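Local coordinates for protein tRNA (guanine(26)-N(2))-dimethyltransferase (Pyrococcus horikoshii, PDB 2DUL) that probably transfers two methyl groups from S-adenosyl-L-methionine to the exocyclic N2 of guanine 26 in tRNA, at residues Pro70-Tyr84 with Lys112-Leu124. Residues are numbered along the deposited sequence; the frame is centred on the assembly and turned at random.
Sequences PAEEVWLNDISEDAY and KTIVINHDDANRL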
loop_
_atom_site.group_PDB
_atom_site.type_symbol
_atom_site.label_atom_id
_atom_site.label_comp_id
_atom_site.label_asym_id
_atom_site.label_seq_id
_atom_site.Cartn_x
_atom_site.Cartn_y
_atom_site.Cartn_z
ATOM N N PRO A 70 17.571 4.400 -7.821
ATOM C CA PRO A 70 17.996 5.054 -9.063
ATOM C C PRO A 70 17.311 6.400 -9.322
ATOM O O PRO A 70 17.507 7.005 -10.379
ATOM C CB PRO A 70 17.640 4.020 -10.138
ATOM C CG PRO A 70 17.682 2.716 -9.394
ATOM C CD PRO A 70 16.985 3.080 -8.109
ATOM N N ALA A 71 16.506 6.866 -8.371
ATOM C CA ALA A 71 15.818 8.145 -8.542
ATOM C C ALA A 71 16.851 9.233 -8.827
ATOM O O ALA A 71 17.890 9.295 -8.170
ATOM C CB ALA A 71 15.012 8.490 -7.280
ATOM N N GLU A 72 16.569 10.084 -9.810
ATOM C CA GLU A 72 17.483 11.160 -10.194
ATOM C C GLU A 72 17.097 12.516 -9.614
ATOM O O GLU A 72 17.959 13.339 -9.300
ATOM C CB GLU A 72 17.547 11.257 -11.721
ATOM C CG GLU A 72 18.328 10.121 -12.366
ATOM C CD GLU A 72 18.189 10.080 -13.879
ATOM O OE1 GLU A 72 18.202 11.155 -14.516
ATOM O OE2 GLU A 72 18.079 8.967 -14.434
ATOM N N GLU A 73 15.796 12.750 -9.483
ATOM C CA GLU A 73 15.290 14.003 -8.943
ATOM C C GLU A 73 14.307 13.641 -7.840
ATOM O O GLU A 73 13.297 12.976 -8.091
ATOM C CB GLU A 73 14.582 14.808 -10.037
ATOM C CG GLU A 73 14.227 16.229 -9.628
ATOM C CD GLU A 73 13.586 17.022 -10.756
ATOM O OE1 GLU A 73 14.248 17.246 -11.796
ATOM O OE2 GLU A 73 12.417 17.424 -10.603
ATOM N N VAL A 74 14.611 14.068 -6.619
ATOM C CA VAL A 74 13.766 13.753 -5.474
ATOM C C VAL A 74 13.214 15.003 -4.813
ATOM O O VAL A 74 13.969 15.891 -4.418
ATOM C CB VAL A 74 14.553 12.946 -4.412
ATOM C CG1 VAL A 74 13.619 12.519 -3.279
ATOM C CG2 VAL A 74 15.215 11.733 -5.064
ATOM N N TRP A 75 11.891 15.065 -4.700
ATOM C CA TRP A 75 11.232 16.195 -4.064
ATOM C C TRP A 75 10.752 15.800 -2.668
ATOM O O TRP A 75 10.171 14.730 -2.474
ATOM C CB TRP A 75 10.032 16.662 -4.895
ATOM C CG TRP A 75 10.403 17.312 -6.193
ATOM C CD1 TRP A 75 11.137 16.764 -7.203
ATOM C CD2 TRP A 75 10.031 18.624 -6.632
ATOM N NE1 TRP A 75 11.244 17.652 -8.245
ATOM C CE2 TRP A 75 10.573 18.801 -7.922
ATOM C CE3 TRP A 75 9.289 19.667 -6.060
ATOM C CZ2 TRP A 75 10.399 19.981 -8.657
ATOM C CZ3 TRP A 75 9.114 20.843 -6.789
ATOM C CH2 TRP A 75 9.669 20.988 -8.076
ATOM N N LEU A 76 11.018 16.669 -1.704
ATOM C CA LEU A 76 10.600 16.456 -0.326
ATOM C C LEU A 76 9.692 17.627 0.011
ATOM O O LEU A 76 10.051 18.779 -0.223
ATOM C CB LEU A 76 11.804 16.461 0.617
ATOM C CG LEU A 76 12.857 15.360 0.477
ATOM C CD1 LEU A 76 13.756 15.657 -0.707
ATOM C CD2 LEU A 76 13.689 15.300 1.753
ATOM N N ASN A 77 8.519 17.344 0.563
ATOM C CA ASN A 77 7.593 18.417 0.889
ATOM C C ASN A 77 6.914 18.266 2.244
ATOM O O ASN A 77 6.644 17.160 2.693
ATOM C CB ASN A 77 6.503 18.506 -0.182
ATOM C CG ASN A 77 5.463 19.573 0.130
ATOM O OD1 ASN A 77 5.692 20.765 -0.084
ATOM N ND2 ASN A 77 4.316 19.146 0.653
ATOM N N ASP A 78 6.642 19.399 2.883
ATOM C CA ASP A 78 5.928 19.423 4.157
ATOM C C ASP A 78 5.397 20.831 4.395
ATOM O O ASP A 78 6.074 21.822 4.113
ATOM C CB ASP A 78 6.825 19.005 5.323
ATOM C CG ASP A 78 6.019 18.492 6.510
ATOM O OD1 ASP A 78 5.971 17.260 6.710
ATOM O OD2 ASP A 78 5.416 19.319 7.229
ATOM N N ILE A 79 4.183 20.918 4.918
ATOM C CA ILE A 79 3.561 22.206 5.172
ATOM C C ILE A 79 4.106 22.882 6.432
ATOM O O ILE A 79 3.983 24.095 6.595
ATOM C CB ILE A 79 2.027 22.043 5.300
ATOM C CG1 ILE A 79 1.349 23.415 5.314
ATOM C CG2 ILE A 79 1.696 21.267 6.564
ATOM C CD1 ILE A 79 -0.162 23.342 5.342
ATOM N N SER A 80 4.714 22.098 7.315
ATOM C CA SER A 80 5.259 22.627 8.564
ATOM C C SER A 80 6.624 23.290 8.440
ATOM O O SER A 80 7.548 22.729 7.852
ATOM C CB SER A 80 5.346 21.513 9.608
ATOM O OG SER A 80 6.118 21.930 10.724
ATOM N N GLU A 81 6.742 24.487 9.011
ATOM C CA GLU A 81 7.992 25.246 9.002
ATOM C C GLU A 81 9.096 24.483 9.736
ATOM O O GLU A 81 10.245 24.453 9.290
ATOM C CB GLU A 81 7.784 26.605 9.679
ATOM C CG GLU A 81 9.057 27.422 9.876
ATOM C CD GLU A 81 9.494 28.151 8.620
ATOM O OE1 GLU A 81 9.786 27.486 7.603
ATOM O OE2 GLU A 81 9.546 29.400 8.653
ATOM N N ASP A 82 8.747 23.886 10.873
ATOM C CA ASP A 82 9.706 23.117 11.659
ATOM C C ASP A 82 10.206 21.925 10.854
ATOM O O ASP A 82 11.398 21.621 10.851
ATOM C CB ASP A 82 9.063 22.617 12.954
ATOM C CG ASP A 82 8.834 23.727 13.962
ATOM O OD1 ASP A 82 8.296 23.436 15.050
ATOM O OD2 ASP A 82 9.196 24.887 13.669
ATOM N N ALA A 83 9.286 21.246 10.179
ATOM C CA ALA A 83 9.654 20.093 9.370
ATOM C C ALA A 83 10.564 20.544 8.232
ATOM O O ALA A 83 11.590 19.921 7.959
ATOM C CB ALA A 83 8.405 19.420 8.815
ATOM N N TYR A 84 10.190 21.641 7.582
ATOM C CA TYR A 84 10.977 22.179 6.472
ATOM C C TYR A 84 12.415 22.481 6.905
ATOM O O TYR A 84 13.373 22.118 6.219
ATOM C CB TYR A 84 10.320 23.454 5.935
ATOM C CG TYR A 84 11.101 24.125 4.824
ATOM C CD1 TYR A 84 11.263 23.507 3.582
ATOM C CD2 TYR A 84 11.676 25.380 5.014
ATOM C CE1 TYR A 84 11.978 24.129 2.552
ATOM C CE2 TYR A 84 12.396 26.013 3.995
ATOM C CZ TYR A 84 12.542 25.380 2.765
ATOM O OH TYR A 84 13.233 26.009 1.749
ATOM N N LYS A 112 22.396 13.724 -7.827
ATOM C CA LYS A 112 20.953 13.633 -7.762
ATOM C C LYS A 112 20.471 15.030 -7.396
ATOM O O LYS A 112 21.142 15.750 -6.656
ATOM C CB LYS A 112 20.522 12.611 -6.708
ATOM C CG LYS A 112 20.955 11.195 -7.048
ATOM C CD LYS A 112 20.252 10.171 -6.191
ATOM C CE LYS A 112 20.650 8.762 -6.602
ATOM N NZ LYS A 112 20.388 8.518 -8.043
ATOM N N THR A 113 19.333 15.427 -7.945
ATOM C CA THR A 113 18.781 16.737 -7.653
ATOM C C THR A 113 17.763 16.567 -6.541
ATOM O O THR A 113 16.860 15.735 -6.635
ATOM C CB THR A 113 18.118 17.344 -8.902
ATOM O OG1 THR A 113 19.134 17.611 -9.873
ATOM C CG2 THR A 113 17.397 18.645 -8.570
ATOM N N ILE A 114 17.936 17.342 -5.478
ATOM C CA ILE A 114 17.048 17.282 -4.326
ATOM C C ILE A 114 16.328 18.616 -4.195
ATOM O O ILE A 114 16.956 19.675 -4.175
ATOM C CB ILE A 114 17.852 16.990 -3.044
ATOM C CG1 ILE A 114 18.588 15.660 -3.202
ATOM C CG2 ILE A 114 16.925 16.949 -1.830
ATOM C CD1 ILE A 114 19.605 15.383 -2.122
ATOM N N VAL A 115 15.004 18.556 -4.126
ATOM C CA VAL A 115 14.186 19.752 -4.013
ATOM C C VAL A 115 13.380 19.677 -2.724
ATOM O O VAL A 115 12.527 18.804 -2.563
ATOM C CB VAL A 115 13.218 19.869 -5.204
ATOM C CG1 VAL A 115 12.453 21.183 -5.126
ATOM C CG2 VAL A 115 13.997 19.771 -6.511
ATOM N N ILE A 116 13.667 20.587 -1.802
ATOM C CA ILE A 116 12.969 20.627 -0.525
ATOM C C ILE A 116 11.932 21.739 -0.609
ATOM O O ILE A 116 12.259 22.895 -0.885
ATOM C CB ILE A 116 13.954 20.899 0.624
ATOM C CG1 ILE A 116 15.187 19.997 0.465
ATOM C CG2 ILE A 116 13.276 20.621 1.962
ATOM C CD1 ILE A 116 16.240 20.186 1.551
ATOM N N ASN A 117 10.680 21.384 -0.355
ATOM C CA ASN A 117 9.581 22.329 -0.466
ATOM C C ASN A 117 8.796 22.520 0.831
ATOM O O ASN A 117 8.541 21.566 1.568
ATOM C CB ASN A 117 8.636 21.838 -1.571
ATOM C CG ASN A 117 7.803 22.949 -2.178
ATOM O OD1 ASN A 117 8.325 23.829 -2.870
ATOM N ND2 ASN A 117 6.500 22.914 -1.929
ATOM N N HIS A 118 8.415 23.763 1.100
ATOM C CA HIS A 118 7.623 24.087 2.282
ATOM C C HIS A 118 6.253 24.508 1.761
ATOM O O HIS A 118 6.096 25.629 1.276
ATOM C CB HIS A 118 8.241 25.256 3.049
ATOM C CG HIS A 118 7.395 25.742 4.184
ATOM N ND1 HIS A 118 7.426 27.044 4.636
ATOM C CD2 HIS A 118 6.503 25.093 4.971
ATOM C CE1 HIS A 118 6.590 27.177 5.651
ATOM N NE2 HIS A 118 6.018 26.007 5.874
ATOM N N ASP A 119 5.264 23.625 1.854
ATOM C CA ASP A 119 3.938 23.962 1.350
ATOM C C ASP A 119 2.952 22.815 1.516
ATOM O O ASP A 119 3.333 21.697 1.861
ATOM C CB ASP A 119 4.057 24.330 -0.134
ATOM C CG ASP A 119 2.816 25.004 -0.684
ATOM O OD1 ASP A 119 2.164 25.778 0.052
ATOM O OD2 ASP A 119 2.505 24.769 -1.870
ATOM N N ASP A 120 1.678 23.107 1.278
ATOM C CA ASP A 120 0.629 22.099 1.351
ATOM C C ASP A 120 0.887 21.142 0.186
ATOM O O ASP A 120 1.143 21.581 -0.938
ATOM C CB ASP A 120 -0.741 22.777 1.205
ATOM C CG ASP A 120 -1.889 21.785 1.064
ATOM O OD1 ASP A 120 -1.678 20.564 1.221
ATOM O OD2 ASP A 120 -3.018 22.240 0.800
ATOM N N ALA A 121 0.841 19.842 0.458
ATOM C CA ALA A 121 1.085 18.841 -0.580
ATOM C C ALA A 121 0.174 19.031 -1.792
ATOM O O ALA A 121 0.607 18.846 -2.930
ATOM C CB ALA A 121 0.904 17.443 -0.009
ATOM N N ASN A 122 -1.085 19.391 -1.552
ATOM C CA ASN A 122 -2.024 19.607 -2.651
ATOM C C ASN A 122 -1.596 20.775 -3.536
ATOM O O ASN A 122 -1.783 20.740 -4.755
ATOM C CB ASN A 122 -3.444 19.864 -2.126
ATOM C CG ASN A 122 -4.222 18.577 -1.881
ATOM O OD1 ASN A 122 -4.093 17.606 -2.631
ATOM N ND2 ASN A 122 -5.052 18.573 -0.839
ATOM N N ARG A 123 -1.021 21.810 -2.931
ATOM C CA ARG A 123 -0.579 22.963 -3.705
ATOM C C ARG A 123 0.641 22.588 -4.539
ATOM O O ARG A 123 0.719 22.924 -5.723
ATOM C CB ARG A 123 -0.259 24.142 -2.783
ATOM C CG ARG A 123 0.073 25.434 -3.523
ATOM C CD ARG A 123 0.031 26.622 -2.571
ATOM N NE ARG A 123 0.418 27.879 -3.211
ATOM C CZ ARG A 123 1.670 28.221 -3.503
ATOM N NH1 ARG A 123 2.668 27.398 -3.215
ATOM N NH2 ARG A 123 1.925 29.387 -4.084
ATOM N N LEU A 124 1.589 21.882 -3.929
ATOM C CA LEU A 124 2.780 21.463 -4.665
ATOM C C LEU A 124 2.419 20.546 -5.841
ATOM O O LEU A 124 2.884 20.753 -6.963
ATOM C CB LEU A 124 3.771 20.744 -3.740
ATOM C CG LEU A 124 5.025 20.183 -4.427
ATOM C CD1 LEU A 124 5.766 21.288 -5.175
ATOM C CD2 LEU A 124 5.922 19.553 -3.386
#
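Two neighbouring parallel strands of the methyltransferase sheet, 73-78 and 113-118, pair in register from Glu73 beside Thr113 to Asp78 beside His118. Backbone bonds such as Leu76 N to Val115 O (2.8 Å) join them. On one face Val115 CG1 makes a CH-pi contact over the Trp75 indole, 3.7 Å from the centre of the six-membered ring. Trp75 CG stands anti to its carbonyl carbon (chi1 -70°), which lays the ring alongside Val115. Leu124 CD1 touches CZ3. The indole NE1 donates in the ring plane to Glu73 OE2 (2.6 Å), which also bonds Tyr131 OH. A leucine in place of Trp75 would probably leave Glu73 without this donor and Val115 and Leu124 poorly covered.

In this class I Rossmann-like fold Asp78 ends its strand, and Asp120 and Ala121 follow the other into helix 121-127; all three are predicted to bind S-adenosyl-L-methionine. Asn77 bridges the two segments. Its OD1 accepts from Asn117 ND2 (2.9 Å), nearly straight at 169°. Its ND2 reaches Asp119 O (3.0 Å) and also bonds Ala54 O. Leu124 CD2 packs on Asn77 CB at 3.4 Å.

On the other face His118 CB sits over the Tyr84 ring, 3.7 Å from its centre. His118 NE2 bonds Ile79 O weakly (2.9 Å).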